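Local coordinates for carbohydrate binding protein, putative, CPB33A (Cellvibrio japonicus, PDB 5FJQ) that serves as the copper-binding lytic polysaccharide monooxygenase domain of a longer protein and is important for efficient use of chitin by this bacterium, at residues A[91-96]-A[139-144]; A[102-107]-A[128-133]; A[36-41]-A[68-73]; A[42-47]-A[171-176]. All blocks are in the same frame, centred on the assembly; numbering follows the deposited sequence.

From the N terminus, residues 36-41 come first and residues 42-47 follow directly. Segment 36-41 meets 68-73 in interaction 3, closing a loop within the helix-bearing region between strand 2-6 and strand 88-96. Segment 42-47 waits until 171-176 for its partner, so interactions 3 and 4 cross, and they touch where Leu70 meets Val44. Within the long span of interaction 4, strand 88-96 leads to 102-107, which pairs with 128-133 in interaction 2; the chain then returns as 139-144 to close interaction 1 around it. Interactions 1 and 2 belong to two different sheets packed against each other, while interaction 4 ties the edge of the second sheet to the copper site.

Interaction 1 of 4, residues A[91-96]-A[139-144]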
loop_
_atom_site.group_PDB
_atom_site.type_symbol
_atom_site.label_atom_id
_atom_site.label_comp_id
_atom_site.label_asym_id
_atom_site.label_seq_id
_atom_site.Cartn_x
_atom_site.Cartn_y
_atom_site.Cartn_z
ATOM N N GLU A 91 -12.072 -1.263 8.904
ATOM C CA GLU A 91 -11.526 -2.510 8.304
ATOM C C GLU A 91 -10.686 -2.259 7.014
ATOM O O GLU A 91 -11.076 -1.485 6.112
ATOM C CB GLU A 91 -12.594 -3.576 7.967
ATOM C CG GLU A 91 -13.621 -3.811 9.059
ATOM C CD GLU A 91 -14.212 -5.206 9.019
ATOM O OE1 GLU A 91 -14.347 -5.809 7.915
ATOM O OE2 GLU A 91 -14.507 -5.715 10.117
ATOM N N PHE A 92 -9.555 -2.941 6.988
ATOM C CA PHE A 92 -8.646 -3.063 5.839
ATOM C C PHE A 92 -8.522 -4.531 5.472
ATOM O O PHE A 92 -8.333 -5.411 6.324
ATOM C CB PHE A 92 -7.270 -2.472 6.173
ATOM C CG PHE A 92 -7.266 -0.973 6.290
ATOM C CD1 PHE A 92 -7.759 -0.335 7.436
ATOM C CD2 PHE A 92 -6.859 -0.199 5.247
ATOM C CE1 PHE A 92 -7.776 1.055 7.506
ATOM C CE2 PHE A 92 -6.883 1.197 5.308
ATOM C CZ PHE A 92 -7.342 1.818 6.437
ATOM N N VAL A 93 -8.651 -4.803 4.193
ATOM C CA VAL A 93 -8.803 -6.170 3.799
ATOM C C VAL A 93 -7.781 -6.413 2.738
ATOM O O VAL A 93 -7.744 -5.637 1.773
ATOM C CB VAL A 93 -10.211 -6.424 3.165
ATOM C CG1 VAL A 93 -10.249 -7.811 2.533
ATOM C CG2 VAL A 93 -11.363 -6.187 4.184
ATOM N N TRP A 94 -7.027 -7.501 2.907
ATOM C CA TRP A 94 -6.049 -7.929 1.895
ATOM C C TRP A 94 -6.706 -9.092 1.178
ATOM O O TRP A 94 -7.123 -10.054 1.816
ATOM C CB TRP A 94 -4.715 -8.403 2.496
ATOM C CG TRP A 94 -3.721 -7.328 2.886
ATOM C CD1 TRP A 94 -3.785 -6.576 3.983
ATOM C CD2 TRP A 94 -2.463 -7.001 2.245
ATOM N NE1 TRP A 94 -2.722 -5.703 4.077
ATOM C CE2 TRP A 94 -1.861 -5.965 3.032
ATOM C CE3 TRP A 94 -1.794 -7.462 1.090
ATOM C CZ2 TRP A 94 -0.648 -5.391 2.708
ATOM C CZ3 TRP A 94 -0.590 -6.900 0.767
ATOM C CH2 TRP A 94 -0.016 -5.836 1.557
ATOM N N THR A 95 -6.828 -8.978 -0.135
ATOM C CA THR A 95 -7.237 -10.106 -0.945
ATOM C C THR A 95 -5.957 -10.743 -1.452
ATOM O O THR A 95 -5.206 -10.150 -2.234
ATOM C CB THR A 95 -8.145 -9.669 -2.106
ATOM O OG1 THR A 95 -9.329 -9.142 -1.524
ATOM C CG2 THR A 95 -8.505 -10.877 -2.963
ATOM N N ASN A 96 -5.716 -11.948 -0.956
ATOM C CA ASN A 96 -4.565 -12.715 -1.262
ATOM C C ASN A 96 -4.798 -13.669 -2.429
ATOM O O ASN A 96 -5.683 -14.509 -2.363
ATOM C CB ASN A 96 -4.110 -13.445 0.008
ATOM C CG ASN A 96 -3.817 -12.467 1.114
ATOM O OD1 ASN A 96 -3.619 -11.287 0.821
ATOM N ND2 ASN A 96 -3.943 -12.900 2.375
ATOM N N VAL A 139 -8.097 -14.381 2.713
ATOM C CA VAL A 139 -8.476 -13.017 2.918
ATOM C C VAL A 139 -7.983 -12.643 4.306
ATOM O O VAL A 139 -8.120 -13.421 5.260
ATOM C CB VAL A 139 -9.995 -12.774 2.844
ATOM C CG1 VAL A 139 -10.233 -11.280 2.984
ATOM C CG2 VAL A 139 -10.588 -13.240 1.501
ATOM N N SER A 140 -7.372 -11.486 4.416
ATOM C CA SER A 140 -6.732 -11.085 5.672
ATOM C C SER A 140 -7.369 -9.779 6.080
ATOM O O SER A 140 -7.301 -8.802 5.363
ATOM C CB SER A 140 -5.196 -10.915 5.460
ATOM O OG SER A 140 -4.532 -12.122 5.336
ATOM N N THR A 141 -8.024 -9.762 7.236
ATOM C CA THR A 141 -8.737 -8.589 7.651
ATOM C C THR A 141 -8.158 -7.993 8.930
ATOM O O THR A 141 -7.946 -8.680 9.931
ATOM C CB THR A 141 -10.280 -8.819 7.866
ATOM O OG1 THR A 141 -10.817 -9.429 6.682
ATOM C CG2 THR A 141 -10.888 -7.519 7.996
ATOM N N HIS A 142 -7.906 -6.690 8.869
ATOM C CA HIS A 142 -7.314 -5.996 9.987
ATOM C C HIS A 142 -8.188 -4.782 10.297
ATOM O O HIS A 142 -8.419 -3.945 9.465
ATOM C CB HIS A 142 -5.887 -5.636 9.586
ATOM C CG HIS A 142 -5.143 -6.803 9.026
ATOM N ND1 HIS A 142 -4.727 -6.863 7.709
ATOM C CD2 HIS A 142 -4.788 -7.979 9.586
ATOM C CE1 HIS A 142 -4.144 -8.029 7.487
ATOM N NE2 HIS A 142 -4.136 -8.712 8.617
ATOM N N ASN A 143 -8.742 -4.744 11.510
ATOM C CA ASN A 143 -9.464 -3.585 11.911
ATOM C C ASN A 143 -8.570 -2.504 12.500
ATOM O O ASN A 143 -8.370 -2.516 13.719
ATOM C CB ASN A 143 -10.378 -3.980 13.028
ATOM C CG ASN A 143 -11.821 -3.943 12.619
ATOM O OD1 ASN A 143 -12.219 -4.599 11.623
ATOM N ND2 ASN A 143 -12.626 -3.177 13.376
ATOM N N VAL A 144 -8.144 -1.553 11.684
ATOM C CA VAL A 144 -6.995 -0.661 11.998
ATOM C C VAL A 144 -7.626 0.482 12.702
ATOM O O VAL A 144 -8.726 0.912 12.284
ATOM C CB VAL A 144 -6.333 -0.161 10.690
ATOM C CG1 VAL A 144 -5.198 0.845 10.947
ATOM C CG2 VAL A 144 -5.829 -1.360 9.918
#
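Trp94 and His142 project from neighbouring strands into the same interior face, where CD1 of the indole comes within 3.8 Å of His142 CE1, at the edge of the imidazole. The ring planes meet obliquely, 74° apart. Each ring has its CG anti to the carbonyl carbon, chi1 -81° for Trp94 and -50° for His142, and each leads a nitrogen to a partner on the other sheet: Trp94 NE1 to Ser157 and His142 ND1 to Tyr107 OH. Further along this face, Val144 lies across the Phe92 side chain at about a right angle, and its CG2 reaches Phe92 CD1 at 3.3 Å. At the other end, Asn96 ND2 gives a bent bond of 3.1 Å to Ser140 OG, which lies in the amide plane; the same ND2 also serves Glu137 O, and the serine hydroxyl is bonded to Glu137 OE1. The reverse face carries Val93 and Val139, whose CG1 methyls press together at 3.5 Å, closer than ordinary van der Waals contact. Beneath the side chains runs a regular antiparallel ladder, strand 88-96 beside strand 139-146 in the three-stranded sheet of the fibronectin-like sandwich of this family. His142 N reaches Phe92 O at 2.9 Å and Trp94 N reaches Ser140 O at 2.8 Å, both nearly straight, and each pair of residues is joined by the reciprocal bond. The chemistry therefore differs between faces: the inward side is aromatic, with its polar nitrogens tethered across the sandwich, and the side chain of Asn96, about 8 Å from the copper ion, is pinned through Ser140 and Glu137.

Interaction 2 of 4, residues A[102-107]-A[128-133]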
loop_
_atom_site.group_PDB
_atom_site.type_symbol
_atom_site.label_atom_id
_atom_site.label_comp_id
_atom_site.label_asym_id
_atom_site.label_seq_id
_atom_site.Cartn_x
_atom_site.Cartn_y
_atom_site.Cartn_z
ATOM N N THR A 102 2.477 -15.945 7.676
ATOM C CA THR A 102 2.613 -14.474 7.884
ATOM C C THR A 102 3.309 -14.218 9.216
ATOM O O THR A 102 2.875 -14.729 10.263
ATOM C CB THR A 102 1.215 -13.798 7.905
ATOM O OG1 THR A 102 0.623 -13.959 6.607
ATOM C CG2 THR A 102 1.286 -12.322 8.228
ATOM N N LYS A 103 4.364 -13.408 9.161
ATOM C CA LYS A 103 4.986 -12.826 10.353
ATOM C C LYS A 103 4.097 -11.678 10.845
ATOM O O LYS A 103 3.804 -11.549 12.066
ATOM C CB LYS A 103 6.401 -12.364 10.030
ATOM C CG LYS A 103 7.220 -12.014 11.260
ATOM C CD LYS A 103 7.530 -13.243 12.091
ATOM C CE LYS A 103 8.962 -13.701 11.890
ATOM N NZ LYS A 103 9.174 -15.073 12.426
ATOM N N TYR A 104 3.603 -10.871 9.911
ATOM C CA TYR A 104 2.664 -9.766 10.235
ATOM C C TYR A 104 2.066 -9.030 9.048
ATOM O O TYR A 104 2.660 -8.985 7.932
ATOM C CB TYR A 104 3.354 -8.706 11.120
ATOM C CG TYR A 104 4.617 -8.118 10.552
ATOM C CD1 TYR A 104 4.578 -7.165 9.509
ATOM C CD2 TYR A 104 5.840 -8.433 11.108
ATOM C CE1 TYR A 104 5.735 -6.583 9.030
ATOM C CE2 TYR A 104 7.013 -7.862 10.643
ATOM C CZ TYR A 104 6.963 -6.949 9.593
ATOM O OH TYR A 104 8.127 -6.441 9.130
ATOM N N PHE A 105 0.919 -8.414 9.272
ATOM C CA PHE A 105 0.494 -7.298 8.395
ATOM C C PHE A 105 0.628 -6.062 9.246
ATOM O O PHE A 105 -0.004 -5.972 10.374
ATOM C CB PHE A 105 -0.979 -7.425 7.905
ATOM C CG PHE A 105 -1.207 -8.587 6.939
ATOM C CD1 PHE A 105 -1.402 -9.882 7.418
ATOM C CD2 PHE A 105 -1.133 -8.395 5.552
ATOM C CE1 PHE A 105 -1.596 -10.985 6.548
ATOM C CE2 PHE A 105 -1.321 -9.481 4.688
ATOM C CZ PHE A 105 -1.518 -10.775 5.177
ATOM N N ARG A 106 1.320 -5.062 8.711
ATOM C CA ARG A 106 1.419 -3.793 9.399
ATOM C C ARG A 106 0.877 -2.630 8.596
ATOM O O ARG A 106 1.014 -2.583 7.355
ATOM C CB ARG A 106 2.894 -3.442 9.759
ATOM C CG ARG A 106 3.409 -4.227 10.929
ATOM C CD ARG A 106 4.882 -3.908 11.162
ATOM N NE ARG A 106 5.331 -4.767 12.259
ATOM C CZ ARG A 106 6.608 -5.020 12.567
ATOM N NH1 ARG A 106 7.572 -4.544 11.814
ATOM N NH2 ARG A 106 6.913 -5.837 13.576
ATOM N N TYR A 107 0.263 -1.698 9.332
ATOM C CA TYR A 107 -0.134 -0.449 8.738
ATOM C C TYR A 107 0.549 0.753 9.336
ATOM O O TYR A 107 0.663 0.878 10.601
ATOM C CB TYR A 107 -1.643 -0.256 8.852
ATOM C CG TYR A 107 -2.398 -1.373 8.173
ATOM C CD1 TYR A 107 -2.329 -2.678 8.667
ATOM C CD2 TYR A 107 -3.134 -1.135 7.027
ATOM C CE1 TYR A 107 -3.049 -3.717 8.072
ATOM C CE2 TYR A 107 -3.883 -2.153 6.422
ATOM C CZ TYR A 107 -3.767 -3.433 6.906
ATOM O OH TYR A 107 -4.436 -4.409 6.294
ATOM N N ILE A 128 0.549 2.274 12.836
ATOM C CA ILE A 128 -0.746 2.399 13.392
ATOM C C ILE A 128 -1.425 1.036 13.684
ATOM O O ILE A 128 -2.420 0.987 14.428
ATOM C CB ILE A 128 -1.629 3.460 12.689
ATOM C CG1 ILE A 128 -1.884 3.150 11.188
ATOM C CG2 ILE A 128 -1.095 4.884 13.029
ATOM C CD1 ILE A 128 -3.186 3.764 10.657
ATOM N N HIS A 129 -0.839 -0.034 13.136
ATOM C CA HIS A 129 -1.375 -1.362 13.356
ATOM C C HIS A 129 -0.354 -2.460 13.082
ATOM O O HIS A 129 0.415 -2.412 12.074
ATOM C CB HIS A 129 -2.660 -1.592 12.490
ATOM C CG HIS A 129 -3.368 -2.876 12.787
ATOM N ND1 HIS A 129 -4.264 -2.999 13.836
ATOM C CD2 HIS A 129 -3.291 -4.108 12.212
ATOM C CE1 HIS A 129 -4.727 -4.237 13.871
ATOM N NE2 HIS A 129 -4.162 -4.927 12.897
ATOM N N ASP A 130 -0.451 -3.516 13.887
ATOM C CA ASP A 130 0.356 -4.725 13.694
ATOM C C ASP A 130 -0.542 -5.909 13.987
ATOM O O ASP A 130 -1.165 -6.055 15.097
ATOM C CB ASP A 130 1.626 -4.673 14.566
ATOM C CG ASP A 130 2.570 -5.829 14.333
ATOM O OD1 ASP A 130 2.176 -6.929 13.959
ATOM O OD2 ASP A 130 3.761 -5.640 14.534
ATOM N N SER A 131 -0.683 -6.751 12.972
ATOM C CA SER A 131 -1.656 -7.773 13.088
ATOM C C SER A 131 -1.075 -9.008 13.756
ATOM O O SER A 131 -1.778 -9.901 14.045
ATOM C CB SER A 131 -2.218 -8.141 11.738
ATOM O OG SER A 131 -1.341 -9.030 11.078
ATOM N N GLY A 132 0.213 -9.074 14.010
ATOM C CA GLY A 132 0.720 -10.329 14.532
ATOM C C GLY A 132 0.718 -11.409 13.448
ATOM O O GLY A 132 0.116 -11.210 12.356
ATOM N N PRO A 133 1.410 -12.546 13.722
ATOM C CA PRO A 133 1.592 -13.621 12.754
ATOM C C PRO A 133 0.257 -14.303 12.436
ATOM O O PRO A 133 -0.761 -14.130 13.187
ATOM C CB PRO A 133 2.531 -14.592 13.475
ATOM C CG PRO A 133 2.150 -14.406 14.914
ATOM C CD PRO A 133 1.872 -12.945 15.068
#
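Arg106 and Asp130 run side by side, pointing the same way, and meet in a salt bridge. The arginine, extended from CG to NE, presents its edge: NE reaches Asp130 OD2 at 2.9 Å, with NH2 adding a weak bond to the same oxygen. The carboxylate is turned 70° from the guanidinium, and OD2 is met from above the carboxylate plane. Tyr104 holds the guanidinium from another direction, since the tyrosine ring lies flat over its face, with Arg106 NE 3.5 Å above the ring plane. That ring gets there because CG sits between the backbone N and the carbonyl carbon, chi1 56°. Asp51 ties the two together, receiving both Arg106 NH1 and Tyr104 OH. The other oxygen, Asp130 OD1, accepts from Gly132 N at 2.9 Å, an Asx turn that bends the chain just after strand 126-130. These two strands form one antiparallel arm of the larger sheet, in which strand 102-109 also pairs with strand 152-161. A classic beta bulge interrupts the arm, where Ile128 N and His129 N both donate to Tyr107 O. Within the bulge, the Tyr107 and His129 side chains lie alongside each other, Tyr107 CD1 being 3.9 Å from His129 CD2, with their planes steeply inclined at 74°. At the turn, Ser131 OG stands in for a backbone acceptor: it takes Phe105 N at 3.0 Å and donates on to a lone pair of Gly132 O, while Ser131 N returns a bond to Phe105 O. The same hydroxyl lies in the plane of the Phe105 ring, at its edge, and that phenyl stacks with Trp159.

Interaction 3 of 4, residues A[36-41]-A[68-73]; sequences GGLYTP and ANLFGM
Gly37 N donates to Asn69 O over 2.7 Å, the one hydrogen bond joining the two segments, and it reaches the oxygen from above the carbonyl plane, 37° out of it. Gly36 N is also near Asn69 O, but at too poor an angle to bond. Close packing round the glycine backbone makes up the second group. The Asn69 side chain, with CG between its backbone N and carbonyl carbon (chi1 71°), folds over Gly37 and brings OD1 to 3.2 Å from Gly37 CA. Leu70 CD2 settles on the next atom of the backbone, 3.3 Å from Gly37 C. Purely apolar contact forms the third: Leu38 CD2 meets Met73 SD at 4.1 Å, the methionine being bent at chi2 and chi3 so that its thioether lies across the leucine. Val11 of helix 10-17 packs on both of them. Both segments are short 3-10 turns in the long insertion between strand 2-6 and strand 88-96, probably the L2 region of these monooxygenases. With no side chain at Gly37, asparagine and leucine can close directly on its backbone, so one short bond and a hydrophobic patch hold the two turns together.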
loop_
_atom_site.group_PDB
_atom_site.type_symbol
_atom_site.label_atom_id
_atom_site.label_comp_id
_atom_site.label_asym_id
_atom_site.label_seq_id
_atom_site.Cartn_x
_atom_site.Cartn_y
_atom_site.Cartn_z
ATOM N N GLY A 36 2.460 -0.551 -15.999
ATOM C CA GLY A 36 2.006 -1.830 -16.567
ATOM C C GLY A 36 1.990 -2.891 -15.438
ATOM O O GLY A 36 1.392 -3.959 -15.576
ATOM N N GLY A 37 2.671 -2.617 -14.314
ATOM C CA GLY A 37 2.448 -3.499 -13.134
ATOM C C GLY A 37 1.023 -3.464 -12.557
ATOM O O GLY A 37 0.722 -4.140 -11.575
ATOM N N LEU A 38 0.137 -2.633 -13.106
ATOM C CA LEU A 38 -1.191 -2.502 -12.532
ATOM C C LEU A 38 -2.049 -3.708 -12.835
ATOM O O LEU A 38 -3.116 -3.880 -12.205
ATOM C CB LEU A 38 -1.912 -1.207 -12.960
ATOM C CG LEU A 38 -1.466 0.168 -12.437
ATOM C CD1 LEU A 38 -2.215 1.269 -13.153
ATOM C CD2 LEU A 38 -1.715 0.224 -10.943
ATOM N N TYR A 39 -1.609 -4.539 -13.783
ATOM C CA TYR A 39 -2.294 -5.816 -14.108
ATOM C C TYR A 39 -2.053 -6.874 -13.023
ATOM O O TYR A 39 -2.679 -7.952 -12.992
ATOM C CB TYR A 39 -1.682 -6.372 -15.416
ATOM C CG TYR A 39 -2.327 -5.762 -16.595
ATOM C CD1 TYR A 39 -3.629 -6.164 -17.007
ATOM C CD2 TYR A 39 -1.710 -4.727 -17.267
ATOM C CE1 TYR A 39 -4.238 -5.542 -18.088
ATOM C CE2 TYR A 39 -2.310 -4.117 -18.345
ATOM C CZ TYR A 39 -3.551 -4.543 -18.760
ATOM O OH TYR A 39 -4.088 -3.880 -19.821
ATOM N N THR A 40 -1.025 -6.630 -12.195
ATOM C CA THR A 40 -0.608 -7.665 -11.216
ATOM C C THR A 40 -0.443 -7.005 -9.825
ATOM O O THR A 40 0.639 -7.007 -9.237
ATOM C CB THR A 40 0.712 -8.382 -11.615
ATOM O OG1 THR A 40 1.717 -7.413 -11.764
ATOM C CG2 THR A 40 0.626 -9.184 -12.889
ATOM N N PRO A 41 -1.530 -6.389 -9.330
ATOM C CA PRO A 41 -1.606 -5.683 -8.042
ATOM C C PRO A 41 -1.154 -6.512 -6.823
ATOM O O PRO A 41 -0.681 -5.933 -5.815
ATOM C CB PRO A 41 -3.090 -5.339 -7.946
ATOM C CG PRO A 41 -3.784 -6.397 -8.771
ATOM C CD PRO A 41 -2.848 -6.468 -9.975
ATOM N N ALA A 68 9.756 -0.934 -11.528
ATOM C CA ALA A 68 9.597 0.167 -12.468
ATOM C C ALA A 68 8.198 0.275 -13.117
ATOM O O ALA A 68 7.692 1.380 -13.432
ATOM C CB ALA A 68 10.725 0.120 -13.528
ATOM N N ASN A 69 7.606 -0.867 -13.410
ATOM C CA ASN A 69 6.278 -0.906 -14.020
ATOM C C ASN A 69 5.139 -0.406 -13.023
ATOM O O ASN A 69 3.954 -0.491 -13.337
ATOM C CB ASN A 69 5.999 -2.327 -14.610
ATOM C CG ASN A 69 5.788 -3.421 -13.547
ATOM O OD1 ASN A 69 5.527 -3.139 -12.358
ATOM N ND2 ASN A 69 5.739 -4.685 -13.999
ATOM N N LEU A 70 5.533 0.124 -11.863
ATOM C CA LEU A 70 4.619 0.770 -10.915
ATOM C C LEU A 70 5.151 2.135 -10.438
ATOM O O LEU A 70 4.606 2.732 -9.516
ATOM C CB LEU A 70 4.401 -0.092 -9.680
ATOM C CG LEU A 70 3.780 -1.470 -9.891
ATOM C CD1 LEU A 70 4.021 -2.320 -8.663
ATOM C CD2 LEU A 70 2.265 -1.411 -10.257
ATOM N N PHE A 71 6.215 2.603 -11.047
ATOM C CA PHE A 71 6.791 3.918 -10.715
ATOM C C PHE A 71 5.744 5.066 -10.770
ATOM O O PHE A 71 5.921 6.080 -10.141
ATOM C CB PHE A 71 7.962 4.213 -11.634
ATOM C CG PHE A 71 9.283 3.616 -11.180
ATOM C CD1 PHE A 71 9.370 2.760 -10.045
ATOM C CD2 PHE A 71 10.440 3.850 -11.939
ATOM C CE1 PHE A 71 10.591 2.203 -9.647
ATOM C CE2 PHE A 71 11.665 3.295 -11.548
ATOM C CZ PHE A 71 11.732 2.468 -10.400
ATOM N N GLY A 72 4.613 4.852 -11.471
ATOM C CA GLY A 72 3.540 5.825 -11.589
ATOM C C GLY A 72 2.887 5.977 -10.195
ATOM O O GLY A 72 2.477 7.065 -9.805
ATOM N N MET A 73 2.911 4.868 -9.449
ATOM C CA MET A 73 2.433 4.790 -8.057
ATOM C C MET A 73 3.220 5.626 -7.066
ATOM O O MET A 73 2.689 5.911 -5.960
ATOM C CB MET A 73 2.291 3.320 -7.561
ATOM C CG MET A 73 1.344 2.444 -8.401
ATOM S SD MET A 73 -0.360 3.028 -8.348
ATOM C CE MET A 73 -0.412 4.031 -9.824
#

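Interaction 4 of 4, residues A[42-47]-A[171-176]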
loop_
_atom_site.group_PDB
_atom_site.type_symbol
_atom_site.label_atom_id
_atom_site.label_comp_id
_atom_site.label_asym_id
_atom_site.label_seq_id
_atom_site.Cartn_x
_atom_site.Cartn_y
_atom_site.Cartn_z
ATOM N N GLN A 42 -1.225 -7.831 -6.957
ATOM C CA GLN A 42 -0.871 -8.819 -5.915
ATOM C C GLN A 42 0.653 -9.047 -5.742
ATOM O O GLN A 42 1.106 -9.770 -4.829
ATOM C CB GLN A 42 -1.579 -10.153 -6.214
ATOM C CG GLN A 42 -1.016 -10.938 -7.395
ATOM C CD GLN A 42 -1.603 -10.502 -8.760
ATOM O OE1 GLN A 42 -2.164 -9.390 -8.917
ATOM N NE2 GLN A 42 -1.509 -11.398 -9.750
ATOM N N GLU A 43 1.415 -8.421 -6.643
ATOM C CA GLU A 43 2.806 -8.619 -6.809
ATOM C C GLU A 43 3.659 -7.377 -6.528
ATOM O O GLU A 43 4.681 -7.178 -7.184
ATOM C CB GLU A 43 2.961 -8.918 -8.260
ATOM C CG GLU A 43 4.012 -9.872 -8.600
ATOM C CD GLU A 43 3.656 -10.520 -9.911
ATOM O OE1 GLU A 43 2.757 -11.414 -9.890
ATOM O OE2 GLU A 43 4.220 -10.093 -10.939
ATOM N N VAL A 44 3.247 -6.508 -5.626
ATOM C CA VAL A 44 4.074 -5.350 -5.350
ATOM C C VAL A 44 4.990 -5.887 -4.268
ATOM O O VAL A 44 4.744 -5.715 -3.054
ATOM C CB VAL A 44 3.219 -4.087 -4.965
ATOM C CG1 VAL A 44 4.065 -2.884 -4.666
ATOM C CG2 VAL A 44 2.208 -3.718 -6.044
ATOM N N ALA A 45 6.049 -6.576 -4.714
ATOM C CA ALA A 45 6.714 -7.613 -3.890
ATOM C C ALA A 45 8.197 -7.407 -3.825
ATOM O O ALA A 45 8.784 -6.935 -4.790
ATOM C CB ALA A 45 6.434 -9.020 -4.430
ATOM N N VAL A 46 8.817 -7.812 -2.728
ATOM C CA VAL A 46 10.289 -7.821 -2.649
ATOM C C VAL A 46 10.705 -9.162 -2.113
ATOM O O VAL A 46 10.315 -9.523 -1.014
ATOM C CB VAL A 46 10.850 -6.683 -1.776
ATOM C CG1 VAL A 46 12.340 -6.776 -1.627
ATOM C CG2 VAL A 46 10.586 -5.301 -2.370
ATOM N N GLY A 47 11.505 -9.918 -2.864
ATOM C CA GLY A 47 12.005 -11.203 -2.357
ATOM C C GLY A 47 13.192 -11.015 -1.403
ATOM O O GLY A 47 13.963 -10.085 -1.545
ATOM N N PHE A 171 5.226 -7.761 0.756
ATOM C CA PHE A 171 4.251 -7.107 -0.133
ATOM C C PHE A 171 3.812 -5.736 0.405
ATOM O O PHE A 171 3.553 -5.563 1.637
ATOM C CB PHE A 171 2.990 -8.017 -0.351
ATOM C CG PHE A 171 3.333 -9.365 -0.836
ATOM C CD1 PHE A 171 3.500 -9.598 -2.235
ATOM C CD2 PHE A 171 3.642 -10.374 0.061
ATOM C CE1 PHE A 171 3.904 -10.852 -2.706
ATOM C CE2 PHE A 171 4.077 -11.629 -0.406
ATOM C CZ PHE A 171 4.193 -11.877 -1.787
ATOM N N TYR A 172 3.689 -4.781 -0.522
ATOM C CA TYR A 172 3.586 -3.381 -0.146
ATOM C C TYR A 172 2.434 -2.656 -0.812
ATOM O O TYR A 172 2.360 -2.636 -2.043
ATOM C CB TYR A 172 4.925 -2.641 -0.359
ATOM C CG TYR A 172 6.068 -3.396 0.250
ATOM C CD1 TYR A 172 6.764 -4.388 -0.485
ATOM C CD2 TYR A 172 6.493 -3.107 1.545
ATOM C CE1 TYR A 172 7.790 -5.101 0.104
ATOM C CE2 TYR A 172 7.551 -3.804 2.126
ATOM C CZ TYR A 172 8.193 -4.797 1.381
ATOM O OH TYR A 172 9.200 -5.506 1.939
ATOM N N GLN A 173 1.553 -2.058 0.004
ATOM C CA GLN A 173 0.423 -1.360 -0.529
ATOM C C GLN A 173 0.149 -0.016 0.057
ATOM O O GLN A 173 -0.327 0.073 1.212
ATOM C CB GLN A 173 -0.879 -2.163 -0.311
ATOM C CG GLN A 173 -0.911 -3.543 -0.902
ATOM C CD GLN A 173 -1.377 -3.474 -2.313
ATOM O OE1 GLN A 173 -2.510 -3.159 -2.549
ATOM N NE2 GLN A 173 -0.467 -3.714 -3.284
ATOM N N CYS A 174 0.320 0.997 -0.790
ATOM C CA CYS A 174 -0.114 2.365 -0.547
ATOM C C CYS A 174 -1.590 2.495 -0.823
ATOM O O CYS A 174 -2.034 2.073 -1.890
ATOM C CB CYS A 174 0.583 3.322 -1.459
ATOM S SG CYS A 174 2.344 3.656 -1.001
ATOM N N ILE A 175 -2.322 3.058 0.163
ATOM C CA ILE A 175 -3.795 3.273 0.108
ATOM C C ILE A 175 -4.010 4.783 0.341
ATOM O O ILE A 175 -3.384 5.334 1.253
ATOM C CB ILE A 175 -4.495 2.464 1.203
ATOM C CG1 ILE A 175 -4.056 0.964 1.110
ATOM C CG2 ILE A 175 -6.005 2.523 1.018
ATOM C CD1 ILE A 175 -4.057 0.235 2.451
ATOM N N ASP A 176 -4.843 5.441 -0.495
ATOM C CA ASP A 176 -5.177 6.852 -0.259
ATOM C C ASP A 176 -6.535 7.035 0.438
ATOM O O ASP A 176 -7.539 6.490 -0.018
ATOM C CB ASP A 176 -5.158 7.644 -1.533
ATOM C CG ASP A 176 -3.917 7.472 -2.302
ATOM O OD1 ASP A 176 -2.891 8.163 -1.937
ATOM O OD2 ASP A 176 -3.991 6.659 -3.284
#
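The copper site borders this contact: Phe171, whose side chain comes within about 3 Å of the metal, carries the CB of Ala45 against its ring, 3.6 Å from Phe171 CE1. His1 and His100 bind the copper in the histidine brace of these enzymes, and Phe171 meets His1 edge-to-face. A second neighbour of the phenyl is Gln42 O, 3.5 Å from Phe171 CD1, so Gln42 O and Ala45 CB flank the ring from opposite sides of its plane. Residues 45-47 add a short antiparallel strand to strand 169-178, with Ala45 and Phe171 as a non-hydrogen-bonded pair. Its connection is made just before that pair, where Val44, the centre of an inverse gamma turn, offers its carbonyl: Tyr172 N donates to Val44 O at 2.9 Å, nearly along the C=O axis, and Phe171 CA adds a CA-H...O contact to the same oxygen. Val44 CG1, anti to the backbone N (chi1 180°), presses on Tyr172 O at 3.1 Å, and its other methyl, CG2, lies 3.8 Å from Gln173 NE2. Gln173 OE1 accepts from Ser9 OG and from the backbone N of Val4, while Leu70 packs against Val44. On the opposite side of strand 169-178 from Phe171, Val46 CG2 rests 3.7 Å from Tyr172 CE1, and the hydroxyl of this tyrosine is hydrogen-bonded to His53.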